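Local coordinates for RNA pseudouridylate synthase domain-containing protein 4 (Homo sapiens, PDB 5UBA) that catalyses the isomerisation of uridine to pseudouridine in mitochondrial RNAs, including the 16S ribosomal RNA, a modification needed to assemble a functional mitochondrial ribosome, at residues K41-P46 / E85-M90; H121-S126 / S185-E190; V179-L184 / R287-N292; H251-Q256 / L271-P276. All blocks are in the same frame, centred on the assembly; numbering follows the deposited sequence. Where two conformers were deposited one is given.

Interaction 1: residues K41-P46 / E85-M90; sequences KPYGLP and ETTGVM
K41 and T86 meet where a lysine ammonium group is buried among backbone carbonyls, the tight half of this contact. K41 NZ lies 2.7 Å from T86 O, nearly along the C=O axis. It gets there because the chain, extended at first, bends twice at its far end (chi3 78°, chi4 58°). K41 NZ also donates to L45 O at 2.8 Å and to P42 O at 3.0 Å, and K84 O is a further acceptor. Replacing the lysine by a methionine would probably leave these carbonyls without their common donor, and the turn of P42 and L45 less firmly held against T86. Along its shaft, K41 CD rests 4.1 Å from M90 SD. T87 CG2 packs 3.7 Å from Y43 CB, at the edge of the ring. The backbones join in an antiparallel hydrogen-bonded pair, with K41 N to G88 O at 2.8 Å and G88 N to K41 O at 3.1 Å. The lysine opens the KPxGL sequence of RluA-type pseudouridine synthase domains, whose last four residues, P42 to L45, form a type II turn with G44 at positive phi. The segment 85-90 begins two residues after D83, the active-site residue by similarity. The more open side holds Y43 and E85, both partly exposed and running alongside each other; their direct approach is modelled too short and is doubtful, but Y43 OH and E85 OE2 are each hydrogen-bonded to L250 N.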
# COMPACT_ATOMS: atom_id res chain seq x y z
N LYS A 41 5.11 -4.07 8.54
CA LYS A 41 4.42 -5.26 8.07
C LYS A 41 5.19 -5.86 6.89
O LYS A 41 5.48 -5.16 5.93
CB LYS A 41 2.97 -4.99 7.64
CG LYS A 41 2.17 -6.28 7.44
CD LYS A 41 0.79 -6.09 6.83
CE LYS A 41 0.80 -5.87 5.35
NZ LYS A 41 1.43 -6.96 4.50
N PRO A 42 5.54 -7.14 6.97
CA PRO A 42 6.24 -7.74 5.83
C PRO A 42 5.36 -8.00 4.62
O PRO A 42 4.13 -8.15 4.72
CB PRO A 42 6.80 -9.06 6.39
CG PRO A 42 6.03 -9.33 7.59
CD PRO A 42 5.45 -8.05 8.12
N TYR A 43 6.03 -8.06 3.46
CA TYR A 43 5.39 -8.40 2.23
C TYR A 43 4.70 -9.75 2.29
O TYR A 43 5.28 -10.74 2.75
CB TYR A 43 6.40 -8.40 1.08
CG TYR A 43 5.76 -8.68 -0.26
CD1 TYR A 43 5.13 -7.67 -0.98
CD2 TYR A 43 5.70 -9.98 -0.78
CE1 TYR A 43 4.50 -7.91 -2.19
CE2 TYR A 43 5.08 -10.22 -2.00
CZ TYR A 43 4.48 -9.18 -2.69
OH TYR A 43 3.86 -9.38 -3.89
N GLY A 44 3.44 -9.76 1.88
CA GLY A 44 2.70 -11.00 1.71
C GLY A 44 1.92 -11.45 2.94
O GLY A 44 1.18 -12.42 2.86
N LEU A 45 2.11 -10.78 4.08
CA LEU A 45 1.38 -11.11 5.32
C LEU A 45 0.04 -10.41 5.36
O LEU A 45 -0.00 -9.16 5.36
CB LEU A 45 2.19 -10.69 6.54
CG LEU A 45 1.62 -11.04 7.93
CD1 LEU A 45 1.61 -12.53 8.13
CD2 LEU A 45 2.48 -10.38 8.99
N PRO A 46 -1.06 -11.17 5.37
CA PRO A 46 -2.36 -10.55 5.53
C PRO A 46 -2.63 -10.17 6.96
O PRO A 46 -2.04 -10.71 7.87
CB PRO A 46 -3.34 -11.64 5.10
CG PRO A 46 -2.63 -12.91 5.35
CD PRO A 46 -1.16 -12.65 5.34
N GLU A 85 -0.09 -7.50 0.04
CA GLU A 85 1.11 -7.18 -0.72
C GLU A 85 1.67 -5.79 -0.46
O GLU A 85 2.63 -5.39 -1.10
CB GLU A 85 0.88 -7.34 -2.22
CG GLU A 85 0.90 -8.77 -2.74
CD GLU A 85 1.09 -8.76 -4.26
OE1 GLU A 85 0.15 -8.43 -4.97
OE2 GLU A 85 2.22 -9.03 -4.72
N THR A 86 1.10 -5.06 0.50
CA THR A 86 1.69 -3.82 0.98
C THR A 86 2.64 -4.08 2.12
O THR A 86 2.38 -4.94 2.95
CB THR A 86 0.56 -2.87 1.39
OG1 THR A 86 -0.28 -2.68 0.23
CG2 THR A 86 1.09 -1.51 1.92
N THR A 87 3.72 -3.33 2.16
CA THR A 87 4.67 -3.37 3.24
C THR A 87 4.59 -2.10 4.08
O THR A 87 4.01 -1.11 3.64
CB THR A 87 6.10 -3.52 2.69
OG1 THR A 87 6.37 -2.44 1.80
CG2 THR A 87 6.28 -4.84 1.94
N GLY A 88 5.16 -2.14 5.29
CA GLY A 88 5.50 -0.93 5.99
C GLY A 88 4.65 -0.59 7.19
O GLY A 88 4.21 -1.46 7.92
N VAL A 89 4.44 0.72 7.39
CA VAL A 89 4.00 1.22 8.70
C VAL A 89 2.62 0.71 9.09
O VAL A 89 1.63 0.90 8.38
CB VAL A 89 3.96 2.77 8.75
CG1 VAL A 89 3.52 3.24 10.14
CG2 VAL A 89 5.31 3.39 8.45
N MET A 90 2.55 0.07 10.25
CA MET A 90 1.28 -0.44 10.77
C MET A 90 1.23 -0.23 12.29
O MET A 90 2.08 -0.73 13.03
CB MET A 90 1.07 -1.91 10.39
CG MET A 90 -0.27 -2.46 10.82
SD MET A 90 -0.43 -4.15 10.25
CE MET A 90 -2.01 -4.56 11.00

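Interaction 2: residues H121-S126 / S185-E190; sequences HVPMPS and SSALVE
H121 and S185 supply the polar part of this contact, and V122 and P123 the apolar part. The direct hydrogen bond runs from H121 N to S185 O at 2.9 Å. It is somewhat bent, and the donor stands well above the carbonyl plane. A water lies in the plane of the H121 ring, 2.5 Å from H121 ND1, and makes a second, weak link by donating to S185 O, so this carbonyl meets both the backbone and, through water, the side chain of the histidine. Van der Waals packing takes over along the chain. V122 CG2 points away from its own carbonyl carbon and back beside its backbone N, which sets it 3.5 Å from S186 O. P123 then covers two alternate residues of the strand, with its CD 4.0 Å from A187 CB and its CG 4.0 Å from V189 CG2. The proline ring and the valine side chain pass each other in opposite directions. A187 and V189 are buried, whereas H121 is exposed. The loop 121-126 thus leaves strand 112-120 and passes over the face of strand 186-193 that carries A187 and V189 before strand 127-130. V122 and P123 also touch strand 175-182, while L188 packs against helix 277-285.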
# COMPACT_ATOMS: atom_id res chain seq x y z
N HIS A 121 5.90 3.19 -16.56
CA HIS A 121 5.52 4.46 -17.16
C HIS A 121 5.52 5.55 -16.11
O HIS A 121 5.37 5.31 -14.89
CB HIS A 121 4.17 4.44 -17.90
CG HIS A 121 3.96 3.23 -18.75
ND1 HIS A 121 4.85 2.85 -19.73
CD2 HIS A 121 2.96 2.32 -18.78
CE1 HIS A 121 4.42 1.75 -20.31
NE2 HIS A 121 3.28 1.40 -19.75
N VAL A 122 5.64 6.77 -16.60
CA VAL A 122 5.80 7.96 -15.76
C VAL A 122 4.51 8.76 -15.79
O VAL A 122 4.07 9.20 -16.86
CB VAL A 122 6.96 8.83 -16.28
CG1 VAL A 122 7.15 10.06 -15.39
CG2 VAL A 122 8.25 8.03 -16.40
N PRO A 123 3.90 9.02 -14.62
CA PRO A 123 2.67 9.78 -14.59
C PRO A 123 2.77 11.17 -15.27
O PRO A 123 3.77 11.85 -15.13
CB PRO A 123 2.42 9.95 -13.10
CG PRO A 123 2.97 8.70 -12.51
CD PRO A 123 4.21 8.43 -13.29
N MET A 124 1.71 11.52 -15.99
CA MET A 124 1.59 12.84 -16.66
C MET A 124 0.23 13.45 -16.30
O MET A 124 -0.79 12.81 -16.58
CB MET A 124 1.70 12.66 -18.16
CG MET A 124 1.67 13.95 -19.00
SD MET A 124 1.66 13.45 -20.71
CE MET A 124 3.14 12.45 -20.75
N PRO A 125 0.17 14.64 -15.70
CA PRO A 125 1.32 15.40 -15.21
C PRO A 125 2.07 14.67 -14.09
O PRO A 125 1.55 13.72 -13.52
CB PRO A 125 0.68 16.66 -14.64
CG PRO A 125 -0.61 16.79 -15.35
CD PRO A 125 -1.09 15.38 -15.54
N SER A 126 3.26 15.14 -13.77
CA SER A 126 4.11 14.46 -12.78
C SER A 126 3.61 14.61 -11.34
O SER A 126 4.07 13.89 -10.46
CB SER A 126 5.56 14.92 -12.88
OG SER A 126 5.65 16.30 -12.75
N SER A 185 10.98 5.68 -18.54
CA SER A 185 10.13 4.50 -18.55
C SER A 185 9.61 4.01 -17.20
O SER A 185 8.74 3.15 -17.16
CB SER A 185 10.92 3.37 -19.22
OG SER A 185 12.12 3.10 -18.53
N SER A 186 10.16 4.50 -16.10
CA SER A 186 9.78 4.10 -14.74
C SER A 186 9.68 5.33 -13.88
O SER A 186 10.34 6.34 -14.16
CB SER A 186 10.87 3.20 -14.11
OG SER A 186 11.13 2.06 -14.89
N ALA A 187 8.90 5.24 -12.79
CA ALA A 187 8.91 6.28 -11.78
C ALA A 187 8.81 5.77 -10.35
O ALA A 187 8.24 4.71 -10.12
CB ALA A 187 7.81 7.27 -12.04
N LEU A 188 9.42 6.50 -9.42
CA LEU A 188 9.14 6.37 -7.99
C LEU A 188 8.12 7.44 -7.69
O LEU A 188 8.39 8.64 -7.95
CB LEU A 188 10.40 6.57 -7.17
CG LEU A 188 10.21 6.60 -5.65
CD1 LEU A 188 9.62 5.29 -5.12
CD2 LEU A 188 11.53 6.93 -4.95
N VAL A 189 6.97 7.05 -7.14
CA VAL A 189 5.84 7.95 -6.97
C VAL A 189 5.38 7.94 -5.51
O VAL A 189 5.18 6.86 -4.95
CB VAL A 189 4.65 7.57 -7.88
CG1 VAL A 189 3.52 8.60 -7.80
CG2 VAL A 189 5.09 7.36 -9.33
N GLU A 190 5.23 9.13 -4.93
CA GLU A 190 4.62 9.29 -3.61
C GLU A 190 3.12 9.46 -3.78
O GLU A 190 2.66 10.26 -4.60
CB GLU A 190 5.23 10.49 -2.88
CG GLU A 190 4.83 10.58 -1.40
CD GLU A 190 5.77 11.48 -0.56
OE1 GLU A 190 5.53 12.72 -0.63
OE2 GLU A 190 6.73 11.02 0.18
O HOH W 1 7.22 3.69 -20.11

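Interaction 3: residues V179-L184 / R287-N292; sequences VLSSTL and RLEMPN
In S181, chi1 of -178° swings OG to the side opposite the backbone N and out to E289, so that the serine oxygen accepts a hydrogen bond from E289 N at 2.9 Å. The bond is almost straight, with an N-H...O angle of 174°. The neighbourhood is a classic beta bulge: L180 and S181 both face L188 of the adjoining strand, an irregularity near the end of strand 175-182. The other segment, 287-292, holds the last modelled residues of the chain. It starts at R287, whose positive phi closes helix 277-285 in a Schellman motif, and then runs roughly antiparallel to 180-183, the directions of the two stretches being 163° apart. No beta bridge joins the two, so the side chain of a serine does the work that a backbone carbonyl would do in a regular sheet. Much of the rest is van der Waals packing. L288, with chi1 of -64° placing CG beside its own backbone N, sends CD2 over the strand to lie 3.6 Å from S182 CA. L288 is the buried residue of its segment, and it also packs on S186, I118 and L283. At one end L180 CD1 lies 3.9 Å from P291 CG, and both residues also touch W116. At the other end T183 CG2 approaches R287 O at 3.6 Å, while T183 OG1 is hydrogen-bonded to the amide N of S185 and of S186, just ahead in the chain. Where the two segments part at the surface, a water donates to S182 O at 3.1 Å and to R287 O at 2.7 Å.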
# COMPACT_ATOMS: atom_id res chain seq x y z
N VAL A 179 5.43 12.49 -8.51
CA VAL A 179 6.63 11.77 -8.92
C VAL A 179 7.83 12.30 -8.12
O VAL A 179 8.04 13.52 -8.07
CB VAL A 179 6.88 11.89 -10.44
CG1 VAL A 179 8.28 11.39 -10.80
CG2 VAL A 179 5.78 11.17 -11.21
N LEU A 180 8.60 11.39 -7.53
CA LEU A 180 9.82 11.72 -6.79
C LEU A 180 11.09 11.57 -7.63
O LEU A 180 12.07 12.29 -7.42
CB LEU A 180 9.95 10.81 -5.58
CG LEU A 180 8.85 10.91 -4.53
CD1 LEU A 180 9.11 9.91 -3.42
CD2 LEU A 180 8.72 12.36 -4.04
N SER A 181 11.06 10.59 -8.51
CA SER A 181 12.19 10.26 -9.39
C SER A 181 11.63 9.58 -10.62
O SER A 181 10.66 8.83 -10.52
CB SER A 181 13.16 9.30 -8.69
OG SER A 181 14.28 9.02 -9.51
N SER A 182 12.26 9.80 -11.78
CA SER A 182 11.83 9.14 -12.99
C SER A 182 12.95 8.94 -14.00
O SER A 182 13.97 9.66 -13.99
CB SER A 182 10.67 9.86 -13.67
OG SER A 182 11.03 11.19 -13.99
N THR A 183 12.76 7.92 -14.81
CA THR A 183 13.55 7.73 -16.03
C THR A 183 12.62 8.07 -17.18
O THR A 183 11.72 8.88 -16.98
CB THR A 183 14.12 6.30 -16.11
OG1 THR A 183 13.04 5.37 -16.16
CG2 THR A 183 15.02 6.02 -14.96
N LEU A 184 12.85 7.55 -18.38
CA LEU A 184 11.90 7.74 -19.46
C LEU A 184 10.79 6.70 -19.38
O LEU A 184 9.79 6.83 -20.07
CB LEU A 184 12.59 7.68 -20.82
CG LEU A 184 13.84 8.54 -20.97
CD1 LEU A 184 14.33 8.41 -22.41
CD2 LEU A 184 13.55 9.98 -20.59
N ARG A 287 17.27 2.51 -12.23
CA ARG A 287 17.98 3.80 -12.29
C ARG A 287 17.18 4.95 -11.75
O ARG A 287 17.31 6.09 -12.21
CB ARG A 287 18.50 4.08 -13.69
CG ARG A 287 19.28 2.89 -14.23
CD ARG A 287 19.67 3.08 -15.66
NE ARG A 287 20.33 1.86 -16.16
CZ ARG A 287 20.83 1.73 -17.38
NH1 ARG A 287 21.39 0.57 -17.74
NH2 ARG A 287 20.76 2.73 -18.27
N LEU A 288 16.36 4.63 -10.75
CA LEU A 288 15.60 5.62 -9.99
C LEU A 288 16.39 6.00 -8.76
O LEU A 288 17.20 5.22 -8.28
CB LEU A 288 14.24 5.04 -9.60
CG LEU A 288 13.34 4.74 -10.81
CD1 LEU A 288 12.13 3.89 -10.42
CD2 LEU A 288 12.89 6.02 -11.50
N GLU A 289 16.19 7.22 -8.30
CA GLU A 289 16.90 7.76 -7.17
C GLU A 289 15.96 7.97 -5.99
O GLU A 289 14.78 8.26 -6.16
CB GLU A 289 17.50 9.11 -7.55
CG GLU A 289 18.40 9.05 -8.78
CD GLU A 289 19.18 10.34 -9.01
OE1 GLU A 289 18.83 11.13 -9.92
OE2 GLU A 289 20.16 10.56 -8.27
N MET A 290 16.51 7.88 -4.79
CA MET A 290 15.79 8.33 -3.60
C MET A 290 15.64 9.84 -3.62
O MET A 290 16.56 10.54 -4.07
CB MET A 290 16.56 7.93 -2.34
CG MET A 290 16.70 6.44 -2.15
SD MET A 290 15.09 5.74 -1.69
CE MET A 290 15.13 6.02 0.08
N PRO A 291 14.49 10.37 -3.14
CA PRO A 291 14.36 11.84 -3.07
C PRO A 291 15.40 12.47 -2.13
O PRO A 291 15.85 11.81 -1.18
CB PRO A 291 12.93 12.04 -2.57
CG PRO A 291 12.59 10.78 -1.86
CD PRO A 291 13.32 9.68 -2.56
N ASN A 292 15.77 13.72 -2.40
CA ASN A 292 16.88 14.40 -1.72
C ASN A 292 16.54 14.80 -0.28
O ASN A 292 16.38 15.98 0.03
CB ASN A 292 17.34 15.63 -2.52
O HOH W 2 16.43 8.62 -12.47

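Interaction 4: residues H251-Q256 / L271-P276; sequences HLHARQ and LVCKLP
C273 O is gripped by two side chains from the facing strand. H253 NE2 donates to C273 O at 2.9 Å and 169°, with the acceptor close to the imidazole plane, although the histidine itself stands above the plane of the C273 carbonyl. R255 NH1 adds a weak bond to C273 O at 3.0 Å, made possible because the arginine chain bends at chi2 (67°) and reaches across to the facing segment. Strands 252-259 and 269-272 form a beta hairpin. Q256 and V272 are a non-hydrogen-bonded pair in it, while C273 N returns a bond to R255 O at 2.9 Å. R255 and Q256 both face K114 on the next strand, a classic beta bulge. One face of the H253 ring is covered by CH-pi contacts, with L275 CA 4.2 Å and P276 CD 4.1 Å from the ring centroid; L275 CD2 also comes within 3.6 Å of H253 CD2. P276 is the N-cap of helix 277-285, so the histidine packs on the start of that helix. On its other nitrogen, H253 ND1 is hydrogen-bonded to T87 OG1. A leucine in place of H253 would probably leave T87 OG1 without this partner and C273 O with just the weak R255 bond from the facing strand. Since both ring nitrogens are engaged, one of them as a donor, the buried imidazole is held in one orientation, and the nearby guanidinium would tend to disfavour a second positive charge on it.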
# COMPACT_ATOMS: atom_id res chain seq x y z
N HIS A 251 5.15 -3.54 -5.76
CA HIS A 251 6.04 -2.55 -5.17
C HIS A 251 5.20 -1.40 -4.62
O HIS A 251 5.16 -0.31 -5.20
CB HIS A 251 7.07 -2.04 -6.18
CG HIS A 251 8.13 -3.04 -6.52
ND1 HIS A 251 7.85 -4.26 -7.11
CD2 HIS A 251 9.47 -2.99 -6.37
CE1 HIS A 251 8.99 -4.91 -7.29
NE2 HIS A 251 9.98 -4.18 -6.83
N LEU A 252 4.58 -1.63 -3.48
CA LEU A 252 3.73 -0.63 -2.80
C LEU A 252 4.02 -0.65 -1.30
O LEU A 252 3.72 -1.64 -0.63
CB LEU A 252 2.26 -0.89 -3.07
CG LEU A 252 1.25 0.06 -2.40
CD1 LEU A 252 1.47 1.50 -2.85
CD2 LEU A 252 -0.17 -0.36 -2.69
N HIS A 253 4.62 0.43 -0.82
CA HIS A 253 5.12 0.55 0.55
C HIS A 253 4.41 1.69 1.30
O HIS A 253 4.38 2.83 0.82
CB HIS A 253 6.61 0.83 0.48
CG HIS A 253 7.26 1.01 1.82
ND1 HIS A 253 7.36 -0.01 2.76
CD2 HIS A 253 7.88 2.08 2.36
CE1 HIS A 253 8.03 0.44 3.80
NE2 HIS A 253 8.35 1.70 3.59
N ALA A 254 3.90 1.36 2.49
CA ALA A 254 3.36 2.36 3.41
C ALA A 254 4.56 3.01 4.10
O ALA A 254 5.14 2.47 5.05
CB ALA A 254 2.40 1.71 4.40
N ARG A 255 4.97 4.14 3.53
CA ARG A 255 6.18 4.83 3.91
C ARG A 255 6.06 5.65 5.18
O ARG A 255 6.99 5.72 5.98
CB ARG A 255 6.60 5.75 2.75
CG ARG A 255 7.77 6.65 3.03
CD ARG A 255 9.03 5.86 3.21
NE ARG A 255 10.18 6.75 3.21
CZ ARG A 255 11.43 6.34 3.32
NH1 ARG A 255 11.72 5.05 3.46
NH2 ARG A 255 12.42 7.25 3.29
N GLN A 256 4.96 6.37 5.31
CA GLN A 256 4.83 7.32 6.40
C GLN A 256 3.39 7.44 6.88
O GLN A 256 2.46 7.40 6.07
CB GLN A 256 5.31 8.69 5.91
CG GLN A 256 5.19 9.84 6.89
CD GLN A 256 5.85 11.09 6.37
OE1 GLN A 256 5.74 11.41 5.17
NE2 GLN A 256 6.55 11.82 7.25
N LEU A 271 5.65 8.86 11.72
CA LEU A 271 6.21 7.51 11.65
C LEU A 271 6.67 7.24 10.24
O LEU A 271 5.90 7.45 9.29
CB LEU A 271 5.13 6.49 12.02
CG LEU A 271 4.55 6.65 13.43
CD1 LEU A 271 3.22 5.95 13.58
CD2 LEU A 271 5.47 6.13 14.53
N VAL A 272 7.92 6.82 10.06
CA VAL A 272 8.45 6.53 8.73
C VAL A 272 9.16 5.19 8.75
O VAL A 272 9.89 4.90 9.72
CB VAL A 272 9.40 7.64 8.24
CG1 VAL A 272 10.07 7.27 6.91
CG2 VAL A 272 8.65 8.96 8.12
N CYS A 273 8.97 4.39 7.69
CA CYS A 273 9.51 3.03 7.56
C CYS A 273 10.44 2.94 6.35
O CYS A 273 10.07 3.32 5.23
CB CYS A 273 8.37 2.00 7.40
SG CYS A 273 8.92 0.30 7.51
N LYS A 274 11.63 2.36 6.58
CA LYS A 274 12.54 2.03 5.48
C LYS A 274 11.86 1.19 4.41
O LYS A 274 10.97 0.37 4.69
CB LYS A 274 13.75 1.22 6.00
CG LYS A 274 13.43 -0.18 6.49
CD LYS A 274 14.64 -0.93 7.05
CE LYS A 274 14.24 -2.28 7.60
NZ LYS A 274 13.59 -3.17 6.60
N LEU A 275 12.34 1.34 3.18
CA LEU A 275 11.87 0.50 2.11
C LEU A 275 12.37 -0.92 2.29
O LEU A 275 13.50 -1.12 2.81
CB LEU A 275 12.38 1.00 0.76
CG LEU A 275 11.78 2.29 0.20
CD1 LEU A 275 12.62 2.82 -0.95
CD2 LEU A 275 10.35 2.06 -0.22
N PRO A 276 11.60 -1.91 1.84
CA PRO A 276 12.11 -3.30 1.85
C PRO A 276 13.28 -3.45 0.90
O PRO A 276 13.38 -2.75 -0.10
CB PRO A 276 10.93 -4.15 1.39
CG PRO A 276 9.78 -3.23 1.19
CD PRO A 276 10.23 -1.82 1.32

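Interactions 1 and 4 form one cluster, their centres 9 Å apart. T87 O lies 2.7 Å from A254 N, joining strands 86-87 and 252-259 side by side, and V89 CG2 packs 3.5 Å from C273 CB. This cluster is the one near the active site: the side chain of D83, catalytic by similarity, is about 4 Å from that of T86 and about 10 Å from that of A254. Interactions 2 and 3 make a second cluster toward the far end of the sheet, with centres again 9 Å apart and L188 O 2.8 Å from L180 N. The last modelled residues of the chain bridge the two, M290 SD lying 3.9 Å from L275 CD1, while the centres of interactions 1 and 2 are 23 Å apart.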